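PDB 5GT5: pectate lyase from Paenibacillus sp. 0602, which cleaves polygalacturonate and partly methylated pectins within the chain by beta-elimination, probably with the help of calcium. Local coordinates for residues A172-V177 with Q243-L248; S191-D196 with H266-K271; I273-P278 with G320-G325; D293-R298 with I341-Y346; P347-Q352 with P391-I396. The protein carries 1 engineered substitution. All coordinates share one frame; numbering follows the deposited sequence. Where two conformers were deposited one is given.

Interaction 1: residues A172-V177 with Q243-L248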
# COMPACT_ATOMS: atom_id res chain seq x y z
N ALA A 172 -23.02 9.08 -16.41
CA ALA A 172 -21.82 9.87 -16.64
C ALA A 172 -21.47 9.83 -18.11
O ALA A 172 -21.69 8.83 -18.79
CB ALA A 172 -20.63 9.34 -15.80
N TYR A 173 -20.88 10.92 -18.58
CA TYR A 173 -20.41 11.01 -19.95
C TYR A 173 -19.48 9.85 -20.27
O TYR A 173 -19.65 9.18 -21.30
CB TYR A 173 -19.74 12.37 -20.17
CG TYR A 173 -19.23 12.64 -21.56
CD1 TYR A 173 -18.02 12.10 -21.98
CD2 TYR A 173 -19.94 13.44 -22.46
CE1 TYR A 173 -17.51 12.34 -23.25
CE2 TYR A 173 -19.42 13.72 -23.74
CZ TYR A 173 -18.22 13.14 -24.13
OH TYR A 173 -17.68 13.39 -25.36
N ASP A 174 -18.49 9.63 -19.41
CA ASP A 174 -17.55 8.52 -19.58
C ASP A 174 -17.77 7.51 -18.45
O ASP A 174 -18.84 6.93 -18.34
CB ASP A 174 -16.12 9.10 -19.65
CG ASP A 174 -15.07 8.15 -20.18
OD1 ASP A 174 -15.40 7.04 -20.63
OD2 ASP A 174 -13.89 8.57 -20.20
N GLY A 175 -16.78 7.31 -17.61
CA GLY A 175 -16.88 6.23 -16.62
C GLY A 175 -17.47 6.62 -15.28
O GLY A 175 -17.58 7.79 -14.90
N LEU A 176 -17.83 5.59 -14.53
CA LEU A 176 -18.39 5.78 -13.19
C LEU A 176 -17.28 5.78 -12.16
O LEU A 176 -17.05 6.80 -11.51
CB LEU A 176 -19.42 4.70 -12.90
CG LEU A 176 -20.56 4.64 -13.91
CD1 LEU A 176 -21.52 3.47 -13.54
CD2 LEU A 176 -21.31 5.97 -13.96
N VAL A 177 -16.60 4.65 -11.97
CA VAL A 177 -15.41 4.64 -11.13
C VAL A 177 -14.35 3.88 -11.91
O VAL A 177 -14.52 2.69 -12.22
CB VAL A 177 -15.59 3.97 -9.74
CG1 VAL A 177 -14.29 4.05 -8.95
CG2 VAL A 177 -16.74 4.64 -8.95
N GLN A 243 -26.50 3.53 -18.90
CA GLN A 243 -25.14 4.09 -18.78
C GLN A 243 -24.19 3.32 -19.68
O GLN A 243 -24.17 2.09 -19.65
CB GLN A 243 -24.71 3.98 -17.31
CG GLN A 243 -23.22 4.23 -17.06
CD GLN A 243 -22.78 5.63 -17.44
OE1 GLN A 243 -23.63 6.53 -17.60
NE2 GLN A 243 -21.47 5.84 -17.56
N LYS A 244 -23.41 4.00 -20.50
CA LYS A 244 -22.58 3.29 -21.50
C LYS A 244 -21.40 2.55 -20.88
O LYS A 244 -21.08 1.45 -21.29
CB LYS A 244 -22.08 4.28 -22.56
CG LYS A 244 -21.29 3.69 -23.71
CD LYS A 244 -22.17 2.79 -24.55
CE LYS A 244 -23.14 3.60 -25.41
NZ LYS A 244 -23.95 2.73 -26.33
N LYS A 245 -20.74 3.15 -19.90
CA LYS A 245 -19.48 2.59 -19.35
C LYS A 245 -19.51 2.50 -17.83
O LYS A 245 -19.88 3.47 -17.16
CB LYS A 245 -18.27 3.47 -19.76
CG LYS A 245 -17.94 3.48 -21.24
CD LYS A 245 -17.11 4.69 -21.60
CE LYS A 245 -16.86 4.81 -23.09
NZ LYS A 245 -16.52 6.22 -23.46
N GLY A 246 -19.10 1.37 -17.27
CA GLY A 246 -19.03 1.19 -15.84
C GLY A 246 -17.67 1.50 -15.22
O GLY A 246 -17.38 2.64 -14.88
N HIS A 247 -16.83 0.47 -15.06
CA HIS A 247 -15.51 0.57 -14.45
C HIS A 247 -14.40 0.23 -15.45
O HIS A 247 -14.33 -0.91 -15.94
CB HIS A 247 -15.37 -0.48 -13.33
CG HIS A 247 -16.35 -0.34 -12.20
ND1 HIS A 247 -16.46 0.78 -11.44
CD2 HIS A 247 -17.20 -1.26 -11.67
CE1 HIS A 247 -17.39 0.59 -10.50
NE2 HIS A 247 -17.85 -0.64 -10.62
N LEU A 248 -13.55 1.18 -15.78
CA LEU A 248 -12.33 0.94 -16.56
C LEU A 248 -11.21 0.71 -15.57
O LEU A 248 -10.84 1.63 -14.83
CB LEU A 248 -12.03 2.13 -17.46
CG LEU A 248 -10.82 1.94 -18.38
CD1 LEU A 248 -11.02 0.77 -19.37
CD2 LEU A 248 -10.55 3.25 -19.11
O HOH W 1 -20.46 6.14 -20.47
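Q243 reaches across to A172 and L176 and joins two loops through a single amide. Its CG lies anti to the backbone N (chi1 167°), which carries the chain from CB toward the 172-177 loop, and a bend at chi2 then turns the amide along it. CG rests against both methyls of L176, the two chains running antiparallel past one another, and NE2 comes 3.6 Å from L176 CD2. At the tip, OE1 accepts from A172 N at 2.9 Å, with the donor standing above the carbonyl plane. NE2 splits its protons: one goes almost straight to K245 O at 2.9 Å, on a lone pair of that carbonyl and within the amide plane, the other to A172 O at 3.2 Å along a more bent path.

Farther along, L176 N donates to G246 O at 3.0 Å, and H247 ND1 meets V177 O at 2.8 Å in the plane of the imidazole, whose NE2 is engaged by Y270. K245 extends toward D174; in the conformer given, NZ comes 3.2 Å from D174 OD1 in a salt bridge that approaches from above the carboxylate plane. D174 lies beside D152, and both are probable calcium ligands by similarity. In that conformer the lysine might offset part of the negative charge gathered there, while the amide and imidazole satisfy A172 N and O, K245 O and V177 O.

Interaction 2: residues S191-D196 with H266-K271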
# COMPACT_ATOMS: atom_id res chain seq x y z
N SER A 191 -23.00 -0.46 -3.24
CA SER A 191 -23.22 0.74 -4.07
C SER A 191 -24.16 0.48 -5.22
O SER A 191 -24.26 -0.65 -5.71
CB SER A 191 -21.89 1.33 -4.55
OG SER A 191 -21.13 1.78 -3.42
N THR A 192 -24.85 1.54 -5.63
CA THR A 192 -25.79 1.47 -6.76
C THR A 192 -25.24 2.27 -7.92
O THR A 192 -24.76 3.40 -7.74
CB THR A 192 -27.13 2.07 -6.32
OG1 THR A 192 -27.71 1.20 -5.33
CG2 THR A 192 -28.07 2.19 -7.53
N PHE A 193 -25.29 1.66 -9.12
CA PHE A 193 -24.92 2.29 -10.37
C PHE A 193 -26.15 2.15 -11.24
O PHE A 193 -26.58 1.03 -11.49
CB PHE A 193 -23.70 1.56 -10.96
CG PHE A 193 -22.52 1.48 -10.01
CD1 PHE A 193 -22.45 0.48 -9.03
CD2 PHE A 193 -21.49 2.42 -10.10
CE1 PHE A 193 -21.36 0.41 -8.16
CE2 PHE A 193 -20.41 2.37 -9.22
CZ PHE A 193 -20.35 1.40 -8.24
N LYS A 194 -26.73 3.28 -11.65
CA LYS A 194 -28.00 3.22 -12.40
C LYS A 194 -28.03 4.23 -13.52
O LYS A 194 -27.30 5.23 -13.55
CB LYS A 194 -29.21 3.44 -11.49
CG LYS A 194 -29.21 4.77 -10.78
CD LYS A 194 -30.42 4.89 -9.84
CE LYS A 194 -30.38 6.17 -9.05
NZ LYS A 194 -31.60 6.27 -8.18
N GLY A 195 -28.90 3.94 -14.46
CA GLY A 195 -29.16 4.87 -15.54
C GLY A 195 -30.30 5.81 -15.24
O GLY A 195 -30.76 5.96 -14.09
N ASP A 196 -30.73 6.50 -16.29
CA ASP A 196 -31.82 7.46 -16.22
C ASP A 196 -33.16 6.73 -16.33
O ASP A 196 -33.30 5.80 -17.12
CB ASP A 196 -31.65 8.42 -17.42
CG ASP A 196 -32.62 9.61 -17.39
OD1 ASP A 196 -32.26 10.67 -16.84
OD2 ASP A 196 -33.71 9.49 -17.98
N HIS A 266 -18.47 -5.80 -4.54
CA HIS A 266 -19.41 -6.72 -3.89
C HIS A 266 -20.63 -6.03 -3.35
O HIS A 266 -20.56 -4.86 -2.91
CB HIS A 266 -18.73 -7.63 -2.84
CG HIS A 266 -18.45 -6.98 -1.54
ND1 HIS A 266 -19.38 -6.94 -0.51
CD2 HIS A 266 -17.34 -6.37 -1.06
CE1 HIS A 266 -18.85 -6.32 0.52
NE2 HIS A 266 -17.61 -5.96 0.22
N HIS A 267 -21.76 -6.74 -3.38
CA HIS A 267 -23.04 -6.17 -2.92
C HIS A 267 -23.35 -4.85 -3.63
O HIS A 267 -23.87 -3.90 -3.05
CB HIS A 267 -23.08 -6.06 -1.37
CG HIS A 267 -23.08 -7.40 -0.70
ND1 HIS A 267 -21.92 -8.09 -0.40
CD2 HIS A 267 -24.10 -8.22 -0.34
CE1 HIS A 267 -22.22 -9.27 0.10
NE2 HIS A 267 -23.54 -9.37 0.17
N ASN A 268 -23.01 -4.81 -4.92
CA ASN A 268 -23.35 -3.66 -5.77
C ASN A 268 -24.44 -4.02 -6.72
O ASN A 268 -24.54 -5.18 -7.16
CB ASN A 268 -22.17 -3.18 -6.62
CG ASN A 268 -21.00 -2.70 -5.80
OD1 ASN A 268 -21.16 -2.22 -4.65
ND2 ASN A 268 -19.80 -2.82 -6.38
N VAL A 269 -25.26 -3.03 -7.07
CA VAL A 269 -26.27 -3.19 -8.13
C VAL A 269 -25.88 -2.34 -9.32
O VAL A 269 -25.66 -1.13 -9.18
CB VAL A 269 -27.68 -2.77 -7.64
CG1 VAL A 269 -28.72 -2.84 -8.77
CG2 VAL A 269 -28.11 -3.63 -6.46
N TYR A 270 -25.76 -2.98 -10.49
CA TYR A 270 -25.47 -2.30 -11.76
C TYR A 270 -26.73 -2.37 -12.59
O TYR A 270 -27.00 -3.40 -13.23
CB TYR A 270 -24.30 -2.99 -12.49
CG TYR A 270 -22.99 -2.88 -11.71
CD1 TYR A 270 -22.18 -1.76 -11.84
CD2 TYR A 270 -22.60 -3.90 -10.85
CE1 TYR A 270 -21.02 -1.63 -11.08
CE2 TYR A 270 -21.41 -3.81 -10.12
CZ TYR A 270 -20.64 -2.66 -10.23
OH TYR A 270 -19.48 -2.57 -9.50
N LYS A 271 -27.56 -1.32 -12.52
CA LYS A 271 -28.84 -1.30 -13.19
C LYS A 271 -28.75 -0.52 -14.48
O LYS A 271 -28.47 0.69 -14.47
CB LYS A 271 -29.89 -0.68 -12.26
CG LYS A 271 -31.29 -0.74 -12.88
CD LYS A 271 -32.34 -0.09 -11.96
CE LYS A 271 -33.72 -0.05 -12.63
NZ LYS A 271 -33.98 1.21 -13.39
O HOH W 2 -31.42 2.51 -14.76
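Backbone hydrogen bonds carry the pairing of S191-F193 with V269-K271: V269 N to S191 O, F193 N to V269 O at 2.8 Å, and K271 N to F193 O at 2.7 Å. The strand segments 192-194 and 269-271 run parallel, their directions only 6° apart. N268 OD1 accepts from S191 N at 2.9 Å, while its ND2 donates to I188 O and to Y270 OH, which is also bonded to H247 NE2. Were N268 an alanine, S191 N would probably lose this acceptor and Y270 OH the amide donor.

Aromatic contact fills the face bearing F193 and Y270. The two rings point the same way with planes 11° apart but slid, so that Y270 CE1 sits over the rim of one F193 face, 3.3 Å from F193 CD1, while N268 CG lies at the F193 edge.

A water joins G195 N to K271 NZ. Parallel strands in register, with an aromatic pair stacked between neighbouring coils, fit the right-handed parallel beta-helix of polysaccharide lyase family 1.

Interaction 3: residues I273-P278 with G320-G325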
# COMPACT_ATOMS: atom_id res chain seq x y z
N ILE A 273 -26.50 -0.69 -16.83
CA ILE A 273 -25.14 -0.35 -17.19
C ILE A 273 -24.76 -1.26 -18.36
O ILE A 273 -24.87 -2.48 -18.25
CB ILE A 273 -24.18 -0.58 -15.98
CG1 ILE A 273 -24.75 0.02 -14.69
CG2 ILE A 273 -22.79 -0.10 -16.33
CD1 ILE A 273 -25.05 1.53 -14.74
N GLN A 274 -24.35 -0.67 -19.47
CA GLN A 274 -24.17 -1.44 -20.71
C GLN A 274 -22.90 -2.25 -20.79
O GLN A 274 -22.80 -3.17 -21.59
CB GLN A 274 -24.17 -0.50 -21.91
CG GLN A 274 -25.53 0.16 -22.20
CD GLN A 274 -25.52 0.95 -23.50
OE1 GLN A 274 -24.64 0.78 -24.36
NE2 GLN A 274 -26.49 1.84 -23.64
N ASP A 275 -21.88 -1.90 -20.01
CA ASP A 275 -20.52 -2.39 -20.29
C ASP A 275 -19.62 -2.17 -19.09
O ASP A 275 -19.87 -1.29 -18.25
CB ASP A 275 -19.99 -1.62 -21.51
CG ASP A 275 -18.81 -2.28 -22.22
OD1 ASP A 275 -18.41 -3.44 -21.91
OD2 ASP A 275 -18.29 -1.62 -23.15
N ARG A 276 -18.56 -2.97 -19.02
CA ARG A 276 -17.44 -2.77 -18.09
C ARG A 276 -17.83 -2.99 -16.64
O ARG A 276 -17.72 -2.10 -15.79
CB ARG A 276 -16.79 -1.40 -18.28
CG ARG A 276 -16.43 -1.06 -19.72
CD ARG A 276 -15.56 0.20 -19.70
NE ARG A 276 -15.16 0.60 -21.05
CZ ARG A 276 -14.57 1.78 -21.33
NH1 ARG A 276 -14.39 2.66 -20.37
NH2 ARG A 276 -14.23 2.07 -22.57
N MET A 277 -18.24 -4.21 -16.33
CA MET A 277 -18.60 -4.56 -14.94
C MET A 277 -17.78 -5.72 -14.38
O MET A 277 -18.32 -6.77 -14.07
CB MET A 277 -20.09 -4.89 -14.86
CG MET A 277 -20.98 -3.64 -15.07
SD MET A 277 -22.72 -4.06 -15.34
CE MET A 277 -22.63 -4.63 -17.02
N PRO A 278 -16.44 -5.54 -14.26
CA PRO A 278 -15.59 -4.43 -14.70
C PRO A 278 -14.99 -4.73 -16.07
O PRO A 278 -15.21 -5.82 -16.62
CB PRO A 278 -14.49 -4.43 -13.65
CG PRO A 278 -14.27 -5.95 -13.42
CD PRO A 278 -15.65 -6.58 -13.58
N GLY A 320 -26.87 3.02 -29.79
CA GLY A 320 -27.47 1.72 -29.55
C GLY A 320 -27.19 1.21 -28.15
O GLY A 320 -26.81 1.99 -27.26
N ILE A 321 -27.38 -0.09 -27.97
CA ILE A 321 -27.26 -0.73 -26.66
C ILE A 321 -26.15 -1.77 -26.69
O ILE A 321 -26.28 -2.81 -27.33
CB ILE A 321 -28.58 -1.38 -26.27
CG1 ILE A 321 -29.71 -0.35 -26.24
CG2 ILE A 321 -28.49 -2.12 -24.93
CD1 ILE A 321 -29.55 0.70 -25.16
N THR A 322 -25.04 -1.49 -26.01
CA THR A 322 -24.02 -2.52 -25.78
C THR A 322 -24.55 -3.37 -24.65
O THR A 322 -25.28 -2.87 -23.78
CB THR A 322 -22.70 -1.85 -25.43
OG1 THR A 322 -22.29 -1.12 -26.60
CG2 THR A 322 -21.60 -2.86 -25.05
N SER A 323 -24.27 -4.67 -24.70
CA SER A 323 -24.84 -5.62 -23.74
C SER A 323 -23.77 -6.56 -23.23
O SER A 323 -23.79 -7.76 -23.51
CB SER A 323 -26.00 -6.37 -24.40
OG SER A 323 -26.80 -7.05 -23.45
N ASN A 324 -22.82 -5.98 -22.50
CA ASN A 324 -21.70 -6.71 -21.94
C ASN A 324 -21.80 -6.77 -20.43
O ASN A 324 -22.50 -5.98 -19.82
CB ASN A 324 -20.37 -6.06 -22.30
CG ASN A 324 -20.02 -6.16 -23.78
OD1 ASN A 324 -20.61 -6.95 -24.54
ND2 ASN A 324 -19.05 -5.32 -24.20
N GLY A 325 -21.08 -7.69 -19.84
CA GLY A 325 -21.01 -7.82 -18.39
C GLY A 325 -19.59 -7.60 -17.88
O GLY A 325 -19.10 -6.46 -17.85
O HOH W 3 -25.15 -4.77 -19.91
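Q274 holds CG anti to its carbonyl carbon (chi1 -69°) and runs extended from there, which lays the side chain across T322 at about a right angle; D275 instead has CG anti to the backbone N (chi1 -161°) and comes to lie beside N324. Q274 OE1 accepts from T322 N at 2.8 Å, the donor standing well above the amide plane, and takes a second bond from K244 NZ. NE2 is held by S242. Replacing Q274 by an alanine would probably leave T322 N and the K244 ammonium without this shared acceptor and open a gap beside T322.

N324 ND2 donates to D275 OD1 at 3.0 Å, from above the carboxylate, with the flat groups 73° apart. Backbone bonds run from N324 N to Q274 O and from M277 N to G325 O at 2.8 Å.

The D275 carboxylate bond and the M277 N bond are likely to steady the backbone around R276, the probable catalytic arginine by similarity, whose side chain sets off away from 320-325.

Interaction 4: residues D293-R298 with I341-Y346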
# COMPACT_ATOMS: atom_id res chain seq x y z
N ASP A 293 -28.21 -5.95 -13.87
CA ASP A 293 -29.60 -6.03 -14.33
C ASP A 293 -29.80 -5.00 -15.42
O ASP A 293 -29.98 -3.80 -15.12
CB ASP A 293 -30.55 -5.79 -13.17
CG ASP A 293 -31.99 -5.98 -13.55
OD1 ASP A 293 -32.32 -5.94 -14.74
OD2 ASP A 293 -32.80 -6.19 -12.64
N ALA A 294 -29.80 -5.45 -16.67
CA ALA A 294 -29.89 -4.57 -17.84
C ALA A 294 -31.28 -4.70 -18.48
O ALA A 294 -31.43 -4.47 -19.68
CB ALA A 294 -28.78 -4.92 -18.87
N THR A 295 -32.30 -5.01 -17.68
CA THR A 295 -33.67 -5.20 -18.19
C THR A 295 -34.16 -4.05 -19.06
O THR A 295 -34.68 -4.26 -20.17
CB THR A 295 -34.66 -5.37 -17.02
OG1 THR A 295 -34.35 -6.58 -16.30
CG2 THR A 295 -36.13 -5.44 -17.54
N ASP A 296 -34.01 -2.83 -18.58
CA ASP A 296 -34.51 -1.68 -19.32
C ASP A 296 -33.69 -1.38 -20.56
O ASP A 296 -34.22 -0.97 -21.60
CB ASP A 296 -34.58 -0.46 -18.41
CG ASP A 296 -35.27 -0.76 -17.10
OD1 ASP A 296 -36.43 -1.18 -17.14
OD2 ASP A 296 -34.63 -0.59 -16.03
N ALA A 297 -32.39 -1.60 -20.49
CA ALA A 297 -31.59 -1.45 -21.70
C ALA A 297 -31.99 -2.45 -22.79
O ALA A 297 -32.08 -2.11 -23.98
CB ALA A 297 -30.12 -1.59 -21.36
N ARG A 298 -32.26 -3.69 -22.36
CA ARG A 298 -32.66 -4.76 -23.29
C ARG A 298 -33.99 -4.37 -23.95
O ARG A 298 -34.16 -4.52 -25.17
CB ARG A 298 -32.78 -6.09 -22.52
CG ARG A 298 -33.07 -7.32 -23.40
CD ARG A 298 -31.89 -7.65 -24.20
NE ARG A 298 -31.99 -8.93 -24.90
CZ ARG A 298 -31.07 -9.32 -25.76
NH1 ARG A 298 -30.03 -8.54 -26.02
NH2 ARG A 298 -31.18 -10.49 -26.40
N ILE A 341 -27.27 -12.01 -12.96
CA ILE A 341 -27.10 -11.30 -14.23
C ILE A 341 -28.39 -11.47 -15.02
O ILE A 341 -28.84 -12.60 -15.26
CB ILE A 341 -25.91 -11.87 -15.02
CG1 ILE A 341 -24.62 -11.66 -14.19
CG2 ILE A 341 -25.75 -11.18 -16.37
CD1 ILE A 341 -23.37 -12.23 -14.84
N LYS A 342 -28.98 -10.35 -15.40
CA LYS A 342 -30.23 -10.35 -16.13
C LYS A 342 -30.17 -9.48 -17.36
O LYS A 342 -29.84 -8.28 -17.27
CB LYS A 342 -31.37 -9.89 -15.21
CG LYS A 342 -32.74 -9.99 -15.89
CD LYS A 342 -33.87 -9.68 -14.93
CE LYS A 342 -35.20 -9.94 -15.61
NZ LYS A 342 -35.44 -8.97 -16.70
N ASP A 343 -30.50 -10.10 -18.50
CA ASP A 343 -30.67 -9.41 -19.77
C ASP A 343 -29.40 -8.74 -20.27
O ASP A 343 -29.43 -7.73 -20.95
CB ASP A 343 -31.87 -8.46 -19.70
CG ASP A 343 -33.19 -9.21 -19.82
OD1 ASP A 343 -33.16 -10.39 -20.25
OD2 ASP A 343 -34.26 -8.62 -19.51
N VAL A 344 -28.28 -9.39 -19.96
CA VAL A 344 -26.98 -9.04 -20.52
C VAL A 344 -26.62 -10.13 -21.53
O VAL A 344 -26.50 -11.30 -21.16
CB VAL A 344 -25.90 -8.96 -19.42
CG1 VAL A 344 -24.52 -8.74 -20.05
CG2 VAL A 344 -26.22 -7.83 -18.41
N GLN A 345 -26.48 -9.75 -22.79
CA GLN A 345 -26.30 -10.75 -23.85
C GLN A 345 -24.92 -11.43 -23.81
O GLN A 345 -24.80 -12.62 -24.12
CB GLN A 345 -26.54 -10.11 -25.21
CG GLN A 345 -26.51 -11.17 -26.36
CD GLN A 345 -27.07 -10.64 -27.67
OE1 GLN A 345 -27.69 -9.59 -27.72
NE2 GLN A 345 -26.86 -11.40 -28.74
N TYR A 346 -23.89 -10.66 -23.47
CA TYR A 346 -22.52 -11.17 -23.48
C TYR A 346 -21.93 -10.94 -22.10
O TYR A 346 -21.10 -10.06 -21.90
CB TYR A 346 -21.67 -10.46 -24.55
CG TYR A 346 -22.23 -10.59 -25.95
CD1 TYR A 346 -22.08 -11.77 -26.65
CD2 TYR A 346 -22.91 -9.54 -26.55
CE1 TYR A 346 -22.61 -11.90 -27.94
CE2 TYR A 346 -23.44 -9.65 -27.83
CZ TYR A 346 -23.27 -10.83 -28.52
OH TYR A 346 -23.79 -10.94 -29.79
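A single parallel bridge pairs D293 with K342, their CA atoms 4.7 Å apart, and A294 N closes it by a nearly straight bond (171°) to K342 O at 2.9 Å just before helix 295-301 begins. D293 OD1 accepts from T295 N, making an Asx turn, and also from T295 OG1 at 2.6 Å through its syn lone pair. The same hydroxyl receives K342 NZ at 2.7 Å; the lysine runs out beside D293, and a bend at chi4 (-68°) swings its ammonium to T295. NZ also forms a salt bridge with D343 OD2, approaching from above the carboxylate plane.

A294 CB packs on V344 CG2, and R298 crosses D343 at about a right angle, its CB 3.8 Å from D343 CB. At its tip, R298 NH1 donates to Q345 OE1 at 3.1 Å within the guanidinium plane, the amide standing almost perpendicular to it, while NH2 pairs with D374, whose backbone N binds D343 OD1.

T295 OG1 is thus a relay, giving its proton to D293 and accepting from K342. The ammonium, bonded to D343 and near D293, is likely to ease the negative charge gathered beside the helix start.

Interaction 5: residues P347-Q352 with P391-I396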
# COMPACT_ATOMS: atom_id res chain seq x y z
N PRO A 347 -22.34 -11.75 -21.12
CA PRO A 347 -21.95 -11.46 -19.73
C PRO A 347 -20.48 -11.69 -19.39
O PRO A 347 -20.04 -11.17 -18.36
CB PRO A 347 -22.82 -12.44 -18.93
CG PRO A 347 -23.12 -13.58 -19.92
CD PRO A 347 -23.27 -12.89 -21.25
N VAL A 348 -19.78 -12.47 -20.20
CA VAL A 348 -18.44 -12.92 -19.85
C VAL A 348 -17.58 -12.81 -21.09
O VAL A 348 -17.71 -13.61 -22.03
CB VAL A 348 -18.46 -14.41 -19.35
CG1 VAL A 348 -17.06 -14.82 -18.87
CG2 VAL A 348 -19.46 -14.61 -18.20
N ARG A 349 -16.67 -11.84 -21.12
CA ARG A 349 -15.83 -11.62 -22.31
C ARG A 349 -14.37 -11.67 -21.93
O ARG A 349 -13.98 -11.27 -20.82
CB ARG A 349 -16.15 -10.28 -22.98
CG ARG A 349 -17.54 -10.23 -23.57
CD ARG A 349 -17.80 -8.91 -24.26
NE ARG A 349 -17.13 -8.87 -25.54
CZ ARG A 349 -17.65 -9.37 -26.66
NH1 ARG A 349 -18.87 -9.90 -26.67
NH2 ARG A 349 -16.96 -9.32 -27.79
N ASN A 350 -13.57 -12.15 -22.87
CA ASN A 350 -12.15 -12.39 -22.62
C ASN A 350 -11.18 -11.73 -23.60
O ASN A 350 -9.99 -11.95 -23.48
CB ASN A 350 -11.87 -13.91 -22.49
CG ASN A 350 -11.97 -14.66 -23.82
OD1 ASN A 350 -12.39 -14.10 -24.84
ND2 ASN A 350 -11.59 -15.93 -23.80
N ASN A 351 -11.68 -10.95 -24.55
CA ASN A 351 -10.78 -10.32 -25.51
C ASN A 351 -11.56 -9.33 -26.34
O ASN A 351 -12.48 -9.72 -27.06
CB ASN A 351 -10.13 -11.39 -26.43
CG ASN A 351 -9.06 -10.81 -27.34
OD1 ASN A 351 -9.24 -9.73 -27.91
ND2 ASN A 351 -7.94 -11.50 -27.46
N GLN A 352 -11.21 -8.05 -26.22
CA GLN A 352 -11.89 -6.98 -26.93
C GLN A 352 -11.11 -6.44 -28.12
O GLN A 352 -11.70 -5.85 -29.01
CB GLN A 352 -12.08 -5.80 -25.98
CG GLN A 352 -12.92 -6.10 -24.75
CD GLN A 352 -14.33 -6.45 -25.11
OE1 GLN A 352 -14.63 -7.62 -25.34
NE2 GLN A 352 -15.21 -5.44 -25.16
N PRO A 391 -16.95 -17.92 -21.50
CA PRO A 391 -16.25 -16.74 -22.03
C PRO A 391 -16.22 -16.71 -23.53
O PRO A 391 -15.98 -17.73 -24.17
CB PRO A 391 -14.81 -16.91 -21.50
CG PRO A 391 -14.87 -17.94 -20.40
CD PRO A 391 -16.05 -18.82 -20.75
N VAL A 392 -16.41 -15.52 -24.09
CA VAL A 392 -16.31 -15.29 -25.53
C VAL A 392 -15.46 -14.05 -25.75
O VAL A 392 -15.37 -13.20 -24.86
CB VAL A 392 -17.68 -15.11 -26.20
CG1 VAL A 392 -18.57 -16.28 -25.91
CG2 VAL A 392 -18.35 -13.82 -25.73
N PRO A 393 -14.83 -13.90 -26.93
CA PRO A 393 -14.86 -14.74 -28.13
C PRO A 393 -13.54 -15.45 -28.42
O PRO A 393 -13.45 -16.20 -29.41
CB PRO A 393 -15.09 -13.71 -29.21
CG PRO A 393 -14.21 -12.57 -28.77
CD PRO A 393 -14.28 -12.57 -27.24
N ALA A 394 -12.51 -15.24 -27.61
CA ALA A 394 -11.19 -15.78 -27.92
C ALA A 394 -11.00 -17.14 -27.28
O ALA A 394 -11.71 -17.52 -26.32
CB ALA A 394 -10.09 -14.82 -27.45
N ALA A 395 -10.03 -17.88 -27.82
CA ALA A 395 -9.60 -19.14 -27.22
C ALA A 395 -9.40 -18.91 -25.74
O ALA A 395 -8.78 -17.92 -25.31
CB ALA A 395 -8.31 -19.60 -27.86
N ILE A 396 -9.94 -19.82 -24.93
CA ILE A 396 -10.03 -19.58 -23.48
C ILE A 396 -8.70 -19.87 -22.79
O ILE A 396 -8.10 -20.92 -23.01
CB ILE A 396 -11.19 -20.41 -22.87
CG1 ILE A 396 -12.51 -19.94 -23.47
CG2 ILE A 396 -11.20 -20.35 -21.34
CD1 ILE A 396 -13.71 -20.88 -23.24
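N350 turns the edge of its amide to A394 and grips that residue's backbone from both ends: ND2 donates to A394 O at 3.0 Å in a practically straight bond lying in the amide plane, while OD1 takes A394 N, also at 3.0 Å, on a lone pair. The carbonyl of A394 is met differently, from above its plane. The guanidinium of R349, the other flat group, has Q352 OE1 at its edge, bound to NE at 2.8 Å, obliquely nears V392 CG2 and P393 CD, and makes a cation-pi contact with Y346.

The N350 side chain gets there because CG stands between the backbone N and the carbonyl carbon (chi1 71°), folding the amide back over the 391-396 loop. OD1 consequently comes close to the ring of P393, with CD at 3.4 Å; that proline follows a cis peptide bond and has no N-H to offer, leaving the next residue to supply the donor.

Backbone bonds join the two segments: V392 N to V348 O at 3.1 Å and N350 N to V392 O at 2.9 Å, a single bridge at R349 and V392. Apolar groups fill in around them, V348 CG1 lying beside P391 CB, and N351 CB meeting A394 CB at 3.6 Å.

The result is a peripheral loop pinned to the end of strand 346-349, an outermost strand of its sheet, on this family's parallel beta-helix.

Overall arrangement
The five contacts show how coils of a parallel beta-helix and the loops on them are joined. Interactions 1, 2 and 3 cluster near the chain's centre, 10 to 13 Å between centres, and meet: H247 bonds to Y270, and Q243 and H247 bond to the backbone of Q274 and R276. Interaction 4 continues outward, touching interactions 2 and 3, and interaction 5 lies farthest out, its centre about 21 Å from that of interaction 1. Strands 324-329 and 346-349, neighbours in one parallel sheet, link interactions 3 and 5. Along the chain, interactions 1 and 2 alternate segments, as do 3 and 4; 5 comes last. The probable calcium and catalytic residues belong to the inner contacts.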